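Local coordinates for SA2223 protein (Staphylococcus aureus, PDB 5KAW) that is of unknown function but binds the lipophilic cations rhodamine 6G and tetraphenylphosphonium through a GyrI-like domain, consistent with a part in multidrug recognition, at residues L58-P63 against M72-G77; A131-L136 against I151-K156. One frame throughout, in Å; residues are numbered along the deposited sequence.

Interactions 1 and 2 are two antiparallel hairpins of one closed antiparallel sheet in the GyrI-like fold, with centres about 10 Å apart. They follow in series along the chain: strands 57-63 and 69-76 pair first, strands 133-137 and 148-155 after helix 107-119. Strands 57-63 and 133-137 are neighbours, probably joined by hydrogen bonds from Cys61 N to Phe133 O and from Glu135 N to Gly59 O, and Leu58 packs on Phe134. The two hairpins therefore form one continuous four-strand section. The second hairpin contributes residues to both drug sites: Glu135 to the rhodamine 6G pocket, and Phe133, Met153 and Pro154 to the tetraphenylphosphonium pocket.

Interaction 1 of 2, residues L58-P63 against M72-G77; sequences LGLCIP and MIAVTG
Leu58 and Leu60 pair with Ala74 and Met72 in the antiparallel beta hairpin made by strands 57-63 and 69-76, part of the closed sheet of this GyrI-like domain. Four backbone hydrogen bonds hold the two chains together. Leu58 and Ala74 form one hydrogen-bonded pair, with Leu58 N 2.8 Å from Ala74 O. The return bond runs from Ala74 N to Leu58 O. Leu60 and Met72 form the second, and the bond from Leu60 N to Met72 O is nearly straight, 175° at the hydrogen. Between them Gly59 faces Ile73 as a non-hydrogen-bonded pair. Here weaker CA-H...O contacts fill in, Ile73 CA lying 3.3 Å from Leu58 O and Gly59 CA 3.4 Å from Met72 O.

The apolar contacts gather on the face that carries Leu58, Leu60, Met72 and Ala74. With its CG beside the backbone N (chi1 -60°), Leu60 reaches across the pair, and Leu60 CD1 lies 4.0 Å from Ala74 CB and also near Met72 CB. Met72 runs out fully extended, its sulfur end leading away from strand 57-63, and its side chain meets Asp87 and Ile89 of strand 87-102. Farther along, the Ile62 side chain slants across the base of Met72, Ile62 CD1 ending 4.0 Å from Met72 CB.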
ATOM      1  N   LEU A  58      -1.544  -4.389  -4.565  1.00 16.29           N
ATOM      2  CA  LEU A  58      -1.184  -3.593  -3.393  1.00 15.39           C
ATOM      3  C   LEU A  58       0.098  -4.070  -2.741  1.00 11.97           C
ATOM      4  O   LEU A  58       0.355  -5.269  -2.646  1.00 13.55           O
ATOM      5  CB  LEU A  58      -2.288  -3.623  -2.342  1.00 12.70           C
ATOM      6  CG  LEU A  58      -3.531  -2.772  -2.586  1.00 14.69           C
ATOM      7  CD1 LEU A  58      -4.465  -3.495  -3.533  1.00 20.31           C
ATOM      8  CD2 LEU A  58      -4.223  -2.462  -1.273  1.00 21.52           C
ATOM      9  N   GLY A  59       0.892  -3.108  -2.295  1.00 16.28           N
ATOM     10  CA  GLY A  59       1.961  -3.358  -1.350  1.00 17.57           C
ATOM     11  C   GLY A  59       1.626  -2.613  -0.069  1.00 12.28           C
ATOM     12  O   GLY A  59       1.792  -1.395   0.015  1.00 14.94           O
ATOM     13  N   LEU A  60       1.131  -3.347   0.922  1.00 14.46           N
ATOM     14  CA  LEU A  60       0.672  -2.745   2.163  1.00 14.29           C
ATOM     15  C   LEU A  60       1.723  -2.826   3.251  1.00 15.73           C
ATOM     16  O   LEU A  60       2.301  -3.882   3.494  1.00 15.39           O
ATOM     17  CB  LEU A  60      -0.599  -3.427   2.669  1.00 14.73           C
ATOM     18  CG  LEU A  60      -1.807  -3.388   1.747  1.00 19.76           C
ATOM     19  CD1 LEU A  60      -2.048  -4.777   1.176  1.00 16.32           C
ATOM     20  CD2 LEU A  60      -3.023  -2.860   2.480  1.00 17.22           C
ATOM     21  N   CYS A  61       1.961  -1.692   3.884  1.00 14.65           N
ATOM     22  CA  CYS A  61       2.765  -1.641   5.097  0.68 11.66           C
ATOM     23  C   CYS A  61       1.834  -1.719   6.296  1.00 13.51           C
ATOM     24  O   CYS A  61       1.009  -0.826   6.511  1.00 14.59           O
ATOM     25  CB  CYS A  61       3.606  -0.369   5.157  0.68 15.04           C
ATOM     26  SG  CYS A  61       5.003  -0.353   4.017  0.68 20.28           S
ATOM     27  N   ILE A  62       1.967  -2.792   7.068  1.00 13.32           N
ATOM     28  CA  ILE A  62       1.091  -3.059   8.208  1.00 15.60           C
ATOM     29  C   ILE A  62       1.889  -2.946   9.503  1.00 18.17           C
ATOM     30  O   ILE A  62       2.874  -3.675   9.678  1.00 15.18           O
ATOM     31  CB  ILE A  62       0.457  -4.468   8.107  1.00 12.50           C
ATOM     32  CG1 ILE A  62      -0.343  -4.595   6.800  1.00 13.65           C
ATOM     33  CG2 ILE A  62      -0.418  -4.751   9.321  1.00 15.53           C
ATOM     34  CD1 ILE A  62      -0.811  -5.988   6.484  1.00 17.55           C
ATOM     35  N   PRO A  63       1.483  -2.031  10.411  1.00 13.94           N
ATOM     36  CA  PRO A  63       2.173  -1.939  11.703  1.00 16.04           C
ATOM     37  C   PRO A  63       1.826  -3.112  12.615  1.00 20.29           C
ATOM     38  O   PRO A  63       0.654  -3.480  12.698  1.00 22.97           O
ATOM     39  CB  PRO A  63       1.659  -0.620  12.296  1.00 18.79           C
ATOM     40  CG  PRO A  63       0.334  -0.416  11.668  1.00 20.29           C
ATOM     41  CD  PRO A  63       0.394  -1.039  10.299  1.00 15.62           C
ATOM     42  N   MET A  72       2.628  -6.585   3.018  1.00 13.45           N
ATOM     43  CA  MET A  72       1.742  -7.541   2.375  1.00 12.71           C
ATOM     44  C   MET A  72       1.527  -7.203   0.909  1.00 12.75           C
ATOM     45  O   MET A  72       1.118  -6.091   0.561  1.00 13.21           O
ATOM     46  CB  MET A  72       0.400  -7.606   3.090  1.00 10.32           C
ATOM     47  CG  MET A  72      -0.500  -8.743   2.618  1.00 15.33           C
ATOM     48  SD  MET A  72      -2.097  -8.775   3.479  1.00 17.38           S
ATOM     49  CE  MET A  72      -2.924 -10.137   2.672  1.00 18.06           C
ATOM     50  N   ILE A  73       1.832  -8.181   0.058  1.00 12.30           N
ATOM     51  CA  ILE A  73       1.532  -8.096  -1.372  1.00 12.04           C
ATOM     52  C   ILE A  73       0.184  -8.762  -1.571  1.00 12.59           C
ATOM     53  O   ILE A  73       0.016  -9.937  -1.243  1.00 12.79           O
ATOM     54  CB  ILE A  73       2.620  -8.776  -2.237  1.00 12.88           C
ATOM     55  CG1 ILE A  73       3.941  -7.992  -2.131  1.00 13.50           C
ATOM     56  CG2 ILE A  73       2.173  -8.864  -3.715  1.00 15.64           C
ATOM     57  CD1 ILE A  73       5.147  -8.728  -2.712  1.00 15.10           C
ATOM     58  N   ALA A  74      -0.783  -8.013  -2.084  1.00 12.55           N
ATOM     59  CA  ALA A  74      -2.151  -8.488  -2.079  1.00 13.60           C
ATOM     60  C   ALA A  74      -2.996  -7.855  -3.175  1.00 12.25           C
ATOM     61  O   ALA A  74      -2.613  -6.841  -3.772  1.00 13.56           O
ATOM     62  CB  ALA A  74      -2.763  -8.218  -0.716  1.00 10.21           C
ATOM     63  N   VAL A  75      -4.142  -8.476  -3.432  1.00 13.32           N
ATOM     64  CA  VAL A  75      -5.169  -7.909  -4.295  1.00 13.13           C
ATOM     65  C   VAL A  75      -6.494  -7.929  -3.554  1.00 14.99           C
ATOM     66  O   VAL A  75      -6.693  -8.724  -2.633  1.00 14.80           O
ATOM     67  CB  VAL A  75      -5.315  -8.686  -5.636  1.00 16.36           C
ATOM     68  CG1 VAL A  75      -4.015  -8.650  -6.420  1.00 16.11           C
ATOM     69  CG2 VAL A  75      -5.759 -10.123  -5.396  1.00 17.03           C
ATOM     70  N   THR A  76      -7.399  -7.049  -3.960  1.00 14.77           N
ATOM     71  CA  THR A  76      -8.754  -7.073  -3.453  1.00 16.96           C
ATOM     72  C   THR A  76      -9.450  -8.272  -4.082  1.00 19.99           C
ATOM     73  O   THR A  76      -9.434  -8.435  -5.300  1.00 16.41           O
ATOM     74  CB  THR A  76      -9.520  -5.772  -3.775  1.00 18.40           C
ATOM     75  OG1 THR A  76      -9.447  -5.496  -5.179  1.00 18.39           O
ATOM     76  CG2 THR A  76      -8.930  -4.595  -3.010  1.00 17.98           C
ATOM     77  N   GLY A  77     -10.044  -9.120  -3.250  1.00 16.69           N
ATOM     78  CA  GLY A  77     -10.666 -10.335  -3.739  1.00 21.17           C
ATOM     79  C   GLY A  77     -11.992 -10.579  -3.060  1.00 36.44           C
ATOM     80  O   GLY A  77     -12.289  -9.990  -2.023  1.00 33.69           O
TER

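Interaction 2 of 2, residues A131-L136 against I151-K156; sequences APFFEL and IWMPVK. With P4P (tetraphenylphosphonium), chain C; RHQ (rhodamine 6g), chain B.
The side chains of Phe134 and Trp152 run alongside each other from adjacent antiparallel strands. The Phe134 ring can be followed outward from its base. Its CB lies against the neighbouring strand, near Gly59 O. The first torsion, 62°, sets CG between the backbone N and the carbonyl carbon, and the ring swings toward Trp152. CG, CD1 and CD2 all pack against Trp152 CB, which sits over the ring face 3.5 Å from the centroid of the Phe134 ring, a CH-pi contact. At the outer end of the ring, over the same face, Phe134 CE1 comes 3.3 Å from Trp152 CG. CE2 faces Trp152 CB, and CZ, at the tip, lies equally close to Trp152 CB and CG. The phenyl and the five-membered ring thus make an offset stack, centroids 4.4 Å apart and planes at 14°. Leu136 runs alongside the indole, with CD2 approaching Trp152 NE1 obliquely; that N-H is hydrogen-bonded to Glu150 OE1.

Beneath these side chains, strands 133-137 and 148-155 form a beta hairpin in the closed antiparallel sheet of the GyrI-like domain. Phe134 and Trp152 are a hydrogen-bonded pair, with Phe134 N 3.1 Å from Trp152 O and Trp152 N 2.8 Å from Phe134 O.

Next to this pair, Phe133, Met153 and Pro154 line part of the tetraphenylphosphonium pocket. The bend of Met153 at chi2 (-62°) brings SD 4.4 Å from the centroid of the Phe133 ring in an oblique Met-aromatic contact. Phe133 CZ lies 3.9 Å from C4B of the bound cation. Pro154 packs against Phe133 CB through CD and against Ala131 CB through CG. On the same strand as Phe133, Glu135 OE1 approaches C22 of rhodamine 6G, and the same oxygen is hydrogen-bonded to Tyr71 OH and Tyr137 OH.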
ATOM      1  N   ALA A 131      -3.035   2.263  11.237  1.00 14.93           N
ATOM      2  CA  ALA A 131      -3.742   1.766  10.064  1.00 14.34           C
ATOM      3  C   ALA A 131      -2.752   1.459   8.933  1.00 14.42           C
ATOM      4  O   ALA A 131      -1.732   2.130   8.801  1.00 10.82           O
ATOM      5  CB  ALA A 131      -4.774   2.783   9.601  1.00 17.75           C
ATOM      6  N   PRO A 132      -3.046   0.447   8.106  1.00 13.79           N
ATOM      7  CA  PRO A 132      -2.127   0.217   6.984  1.00 10.93           C
ATOM      8  C   PRO A 132      -2.091   1.378   5.986  1.00 12.47           C
ATOM      9  O   PRO A 132      -3.124   2.009   5.756  1.00 12.10           O
ATOM     10  CB  PRO A 132      -2.694  -1.038   6.314  1.00 11.10           C
ATOM     11  CG  PRO A 132      -3.544  -1.701   7.363  1.00 10.25           C
ATOM     12  CD  PRO A 132      -4.095  -0.580   8.191  1.00 12.01           C
ATOM     13  N   PHE A 133      -0.924   1.650   5.408  1.00 13.14           N
ATOM     14  CA  PHE A 133      -0.849   2.508   4.229  1.00 12.75           C
ATOM     15  C   PHE A 133      -0.324   1.624   3.106  1.00 14.35           C
ATOM     16  O   PHE A 133       0.211   0.537   3.376  1.00 12.79           O
ATOM     17  CB  PHE A 133       0.022   3.766   4.459  1.00 12.96           C
ATOM     18  CG  PHE A 133       1.479   3.495   4.743  1.00 19.28           C
ATOM     19  CD1 PHE A 133       2.380   3.302   3.709  1.00 23.97           C
ATOM     20  CD2 PHE A 133       1.960   3.499   6.046  1.00 21.36           C
ATOM     21  CE1 PHE A 133       3.724   3.078   3.967  1.00 20.57           C
ATOM     22  CE2 PHE A 133       3.311   3.277   6.310  1.00 21.56           C
ATOM     23  CZ  PHE A 133       4.190   3.073   5.269  1.00 20.78           C
ATOM     24  N   PHE A 134      -0.496   2.038   1.856  1.00 14.21           N
ATOM     25  CA  PHE A 134      -0.091   1.157   0.770  1.00 14.20           C
ATOM     26  C   PHE A 134       0.257   1.819  -0.557  1.00 17.25           C
ATOM     27  O   PHE A 134      -0.169   2.940  -0.886  1.00 16.05           O
ATOM     28  CB  PHE A 134      -1.177   0.085   0.529  1.00 14.24           C
ATOM     29  CG  PHE A 134      -2.533   0.620   0.102  1.00 14.90           C
ATOM     30  CD1 PHE A 134      -2.835   0.815  -1.237  1.00 17.56           C
ATOM     31  CD2 PHE A 134      -3.532   0.854   1.037  1.00 14.20           C
ATOM     32  CE1 PHE A 134      -4.084   1.274  -1.628  1.00 15.96           C
ATOM     33  CE2 PHE A 134      -4.777   1.317   0.651  1.00 12.14           C
ATOM     34  CZ  PHE A 134      -5.054   1.527  -0.678  1.00 15.13           C
ATOM     35  N   GLU A 135       1.071   1.080  -1.298  1.00 16.68           N
ATOM     36  CA  GLU A 135       1.362   1.358  -2.695  1.00 13.86           C
ATOM     37  C   GLU A 135       0.336   0.626  -3.538  1.00 15.07           C
ATOM     38  O   GLU A 135      -0.024  -0.517  -3.238  1.00 14.90           O
ATOM     39  CB  GLU A 135       2.787   0.903  -3.059  1.00 15.39           C
ATOM     40  CG  GLU A 135       3.885   1.465  -2.161  1.00 20.52           C
ATOM     41  CD  GLU A 135       4.929   0.416  -1.775  1.00 19.83           C
ATOM     42  OE1 GLU A 135       5.317  -0.393  -2.638  1.00 23.47           O
ATOM     43  OE2 GLU A 135       5.366   0.407  -0.610  1.00 29.30           O
ATOM     44  N   LEU A 136      -0.137   1.275  -4.594  1.00 12.96           N
ATOM     45  CA  LEU A 136      -1.056   0.638  -5.531  1.00 15.45           C
ATOM     46  C   LEU A 136      -0.450   0.681  -6.928  1.00 16.73           C
ATOM     47  O   LEU A 136      -0.218   1.760  -7.468  1.00 17.39           O
ATOM     48  CB  LEU A 136      -2.424   1.322  -5.519  1.00 16.82           C
ATOM     49  CG  LEU A 136      -3.469   0.683  -6.435  1.00 17.66           C
ATOM     50  CD1 LEU A 136      -3.781  -0.735  -5.980  1.00 18.85           C
ATOM     51  CD2 LEU A 136      -4.729   1.515  -6.461  1.00 23.68           C
ATOM     52  N   ILE A 151       0.173   6.134  -3.830  1.00 13.44           N
ATOM     53  CA  ILE A 151       0.515   5.940  -2.424  1.00 14.30           C
ATOM     54  C   ILE A 151      -0.675   6.411  -1.606  1.00 20.64           C
ATOM     55  O   ILE A 151      -1.055   7.582  -1.673  1.00 16.15           O
ATOM     56  CB  ILE A 151       1.786   6.718  -2.017  1.00 17.71           C
ATOM     57  CG1 ILE A 151       2.991   6.217  -2.823  1.00 21.47           C
ATOM     58  CG2 ILE A 151       2.048   6.571  -0.514  1.00 17.59           C
ATOM     59  CD1 ILE A 151       4.218   7.099  -2.719  1.00 21.91           C
ATOM     60  N   TRP A 152      -1.254   5.484  -0.847  1.00 15.40           N
ATOM     61  CA  TRP A 152      -2.496   5.711  -0.112  1.00 12.68           C
ATOM     62  C   TRP A 152      -2.210   5.791   1.380  1.00 12.15           C
ATOM     63  O   TRP A 152      -1.796   4.796   1.991  1.00 16.07           O
ATOM     64  CB  TRP A 152      -3.504   4.588  -0.382  1.00 12.35           C
ATOM     65  CG  TRP A 152      -4.092   4.584  -1.751  1.00 13.34           C
ATOM     66  CD1 TRP A 152      -3.425   4.426  -2.939  1.00 15.14           C
ATOM     67  CD2 TRP A 152      -5.479   4.715  -2.085  1.00 15.83           C
ATOM     68  NE1 TRP A 152      -4.314   4.465  -3.985  1.00 15.01           N
ATOM     69  CE2 TRP A 152      -5.580   4.648  -3.489  1.00 13.48           C
ATOM     70  CE3 TRP A 152      -6.647   4.891  -1.332  1.00 15.76           C
ATOM     71  CZ2 TRP A 152      -6.802   4.745  -4.155  1.00 16.53           C
ATOM     72  CZ3 TRP A 152      -7.859   4.995  -1.999  1.00 18.53           C
ATOM     73  CH2 TRP A 152      -7.926   4.919  -3.394  1.00 21.96           C
ATOM     74  N   MET A 153      -2.427   6.980   1.942  1.00 14.84           N
ATOM     75  CA  MET A 153      -2.159   7.282   3.345  1.00 13.72           C
ATOM     76  C   MET A 153      -3.465   7.539   4.101  1.00 15.44           C
ATOM     77  O   MET A 153      -4.170   8.506   3.804  1.00 14.95           O
ATOM     78  CB  MET A 153      -1.259   8.515   3.466  1.00 19.01           C
ATOM     79  CG  MET A 153       0.137   8.375   2.844  1.00 33.80           C
ATOM     80  SD  MET A 153       1.216   7.093   3.555  1.00 33.71           S
ATOM     81  CE  MET A 153       0.837   7.258   5.263  1.00 20.76           C
ATOM     82  N   PRO A 154      -3.793   6.683   5.087  1.00 17.63           N
ATOM     83  CA  PRO A 154      -5.079   6.865   5.781  1.00 16.54           C
ATOM     84  C   PRO A 154      -5.112   8.111   6.656  1.00 19.95           C
ATOM     85  O   PRO A 154      -4.120   8.450   7.306  1.00 15.67           O
ATOM     86  CB  PRO A 154      -5.210   5.595   6.627  1.00 16.66           C
ATOM     87  CG  PRO A 154      -3.807   5.117   6.826  1.00 15.30           C
ATOM     88  CD  PRO A 154      -3.048   5.514   5.591  1.00 15.42           C
ATOM     89  N   VAL A 155      -6.245   8.800   6.657  1.00 15.29           N
ATOM     90  CA  VAL A 155      -6.390  10.001   7.471  1.00 15.32           C
ATOM     91  C   VAL A 155      -7.732  10.040   8.185  1.00 20.13           C
ATOM     92  O   VAL A 155      -8.698   9.381   7.773  1.00 18.20           O
ATOM     93  CB  VAL A 155      -6.238  11.289   6.633  1.00 20.81           C
ATOM     94  CG1 VAL A 155      -4.796  11.484   6.222  1.00 23.77           C
ATOM     95  CG2 VAL A 155      -7.159  11.264   5.418  1.00 25.02           C
ATOM     96  N   LYS A 156      -7.757  10.816   9.269  1.00 16.53           N
ATOM     97  CA  LYS A 156      -8.948  11.060  10.079  1.00 18.91           C
ATOM     98  C   LYS A 156      -9.055  12.548  10.408  1.00 21.63           C
ATOM     99  O   LYS A 156      -8.050  13.177  10.725  1.00 27.94           O
ATOM    100  CB  LYS A 156      -8.895  10.275  11.393  1.00 22.80           C
ATOM    101  CG  LYS A 156      -9.163   8.799  11.306  1.00 44.35           C
ATOM    102  CD  LYS A 156      -8.828   8.102  12.641  1.00 42.93           C
ATOM    103  CE  LYS A 156      -9.682   8.615  13.818  1.00 56.64           C
ATOM    104  NZ  LYS A 156      -9.230   8.062  15.140  1.00 51.71           N
TER
HETATM  105  P   P4P C 202       4.026   7.288   9.329  1.00110.84           P
HETATM  106  C1A P4P C 202       4.314   9.063   9.613  1.00103.39           C
HETATM  107  C2A P4P C 202       3.536   9.760  10.525  1.00 89.81           C
HETATM  108  C3A P4P C 202       3.762  11.109  10.741  1.00 88.86           C
HETATM  109  C4A P4P C 202       4.765  11.768  10.045  1.00 90.64           C
HETATM  110  C5A P4P C 202       5.545  11.076   9.132  1.00 97.74           C
HETATM  111  C6A P4P C 202       5.319   9.724   8.918  1.00105.55           C
HETATM  112  C1C P4P C 202       4.497   6.376  10.846  1.00101.49           C
HETATM  113  C6C P4P C 202       4.762   7.081  12.015  1.00 75.76           C
HETATM  114  C5C P4P C 202       5.116   6.425  13.186  1.00 52.37           C
HETATM  115  C4C P4P C 202       5.208   5.047  13.205  1.00 52.42           C
HETATM  116  C3C P4P C 202       4.946   4.335  12.051  1.00 53.79           C
HETATM  117  C2C P4P C 202       4.593   4.990  10.875  1.00 79.21           C
HETATM  118  C1D P4P C 202       2.263   7.055   8.934  1.00 60.99           C
HETATM  119  C6D P4P C 202       1.642   5.841   9.154  1.00 69.30           C
HETATM  120  C5D P4P C 202       0.299   5.660   8.848  1.00101.64           C
HETATM  121  C4D P4P C 202      -0.435   6.705   8.314  1.00106.20           C
HETATM  122  C3D P4P C 202       0.186   7.922   8.092  1.00 95.68           C
HETATM  123  C2D P4P C 202       1.527   8.097   8.397  1.00 62.47           C
HETATM  124  C6B P4P C 202       4.661   7.224   6.573  1.00102.60           C
HETATM  125  C5B P4P C 202       5.443   6.849   5.491  1.00 85.35           C
HETATM  126  C4B P4P C 202       6.574   6.075   5.695  1.00 85.13           C
HETATM  127  C3B P4P C 202       6.922   5.679   6.980  1.00 94.97           C
HETATM  128  C2B P4P C 202       6.139   6.054   8.065  1.00106.89           C
HETATM  129  C1B P4P C 202       5.001   6.824   7.862  1.00118.46           C
HETATM  130  C1  RHQ B 201       7.539  -3.610  -7.445  1.00 36.75           C
HETATM  131  C2  RHQ B 201       8.726  -4.153  -7.904  1.00 38.46           C
HETATM  132  C3  RHQ B 201       8.708  -4.907  -9.143  1.00 39.44           C
HETATM  133  C4  RHQ B 201       7.523  -5.067  -9.842  1.00 40.27           C
HETATM  134  C5  RHQ B 201       6.310  -4.508  -9.377  1.00 39.38           C
HETATM  135  C6  RHQ B 201       6.316  -3.780  -8.174  1.00 37.39           C
HETATM  136  O1  RHQ B 201       7.529  -2.870  -6.233  1.00 41.82           O
HETATM  137  C7  RHQ B 201       8.710  -2.682  -5.499  1.00 38.75           C
HETATM  138  C8  RHQ B 201       9.908  -3.221  -5.939  1.00 41.79           C
HETATM  139  C9  RHQ B 201       9.930  -3.979  -7.154  1.00 40.44           C
HETATM  140  C10 RHQ B 201       8.647  -1.925  -4.279  1.00 40.12           C
HETATM  141  C11 RHQ B 201       9.765  -1.724  -3.548  1.00 41.80           C
HETATM  142  C12 RHQ B 201      11.006  -2.274  -3.995  1.00 63.63           C
HETATM  143  C13 RHQ B 201      11.067  -3.012  -5.177  1.00 39.67           C
HETATM  144  N1  RHQ B 201       9.772  -0.990  -2.336  1.00 62.04           N
HETATM  145  C14 RHQ B 201      11.028  -4.746  -7.419  1.00 65.85           C
HETATM  146  C15 RHQ B 201      11.448  -5.782  -6.532  1.00 54.13           C
HETATM  147  C16 RHQ B 201      12.562  -6.540  -6.831  1.00 47.19           C
HETATM  148  C17 RHQ B 201      13.292  -6.298  -8.031  1.00 88.12           C
HETATM  149  C18 RHQ B 201      12.887  -5.288  -8.912  1.00 92.69           C
HETATM  150  C19 RHQ B 201      11.745  -4.507  -8.591  1.00 74.83           C
HETATM  151  C20 RHQ B 201      12.336  -2.124  -3.261  1.00 81.67           C
HETATM  152  C21 RHQ B 201       7.978  -5.879 -11.013  1.00 40.61           C
HETATM  153  C22 RHQ B 201       8.658  -0.144  -1.989  1.00 78.29           C
HETATM  154  C23 RHQ B 201       8.556   1.077  -2.949  1.00 41.82           C
HETATM  155  N2  RHQ B 201       5.217  -4.691 -10.075  1.00 57.23           N
HETATM  156  C24 RHQ B 201       3.998  -4.062  -9.741  1.00 75.21           C
HETATM  157  C25 RHQ B 201       2.915  -4.468 -10.775  1.00 40.29           C
HETATM  158  C26 RHQ B 201      11.487  -3.472  -9.708  1.00 46.78           C
HETATM  159  O27 RHQ B 201      10.950  -2.366  -9.397  1.00 36.92           O
HETATM  160  O2  RHQ B 201      11.819  -3.792 -11.067  1.00 48.04           O
HETATM  161  C28 RHQ B 201      11.504  -2.806 -12.034  1.00 56.16           C
HETATM  162  C29 RHQ B 201       9.997  -2.785 -12.299  1.00 37.52           C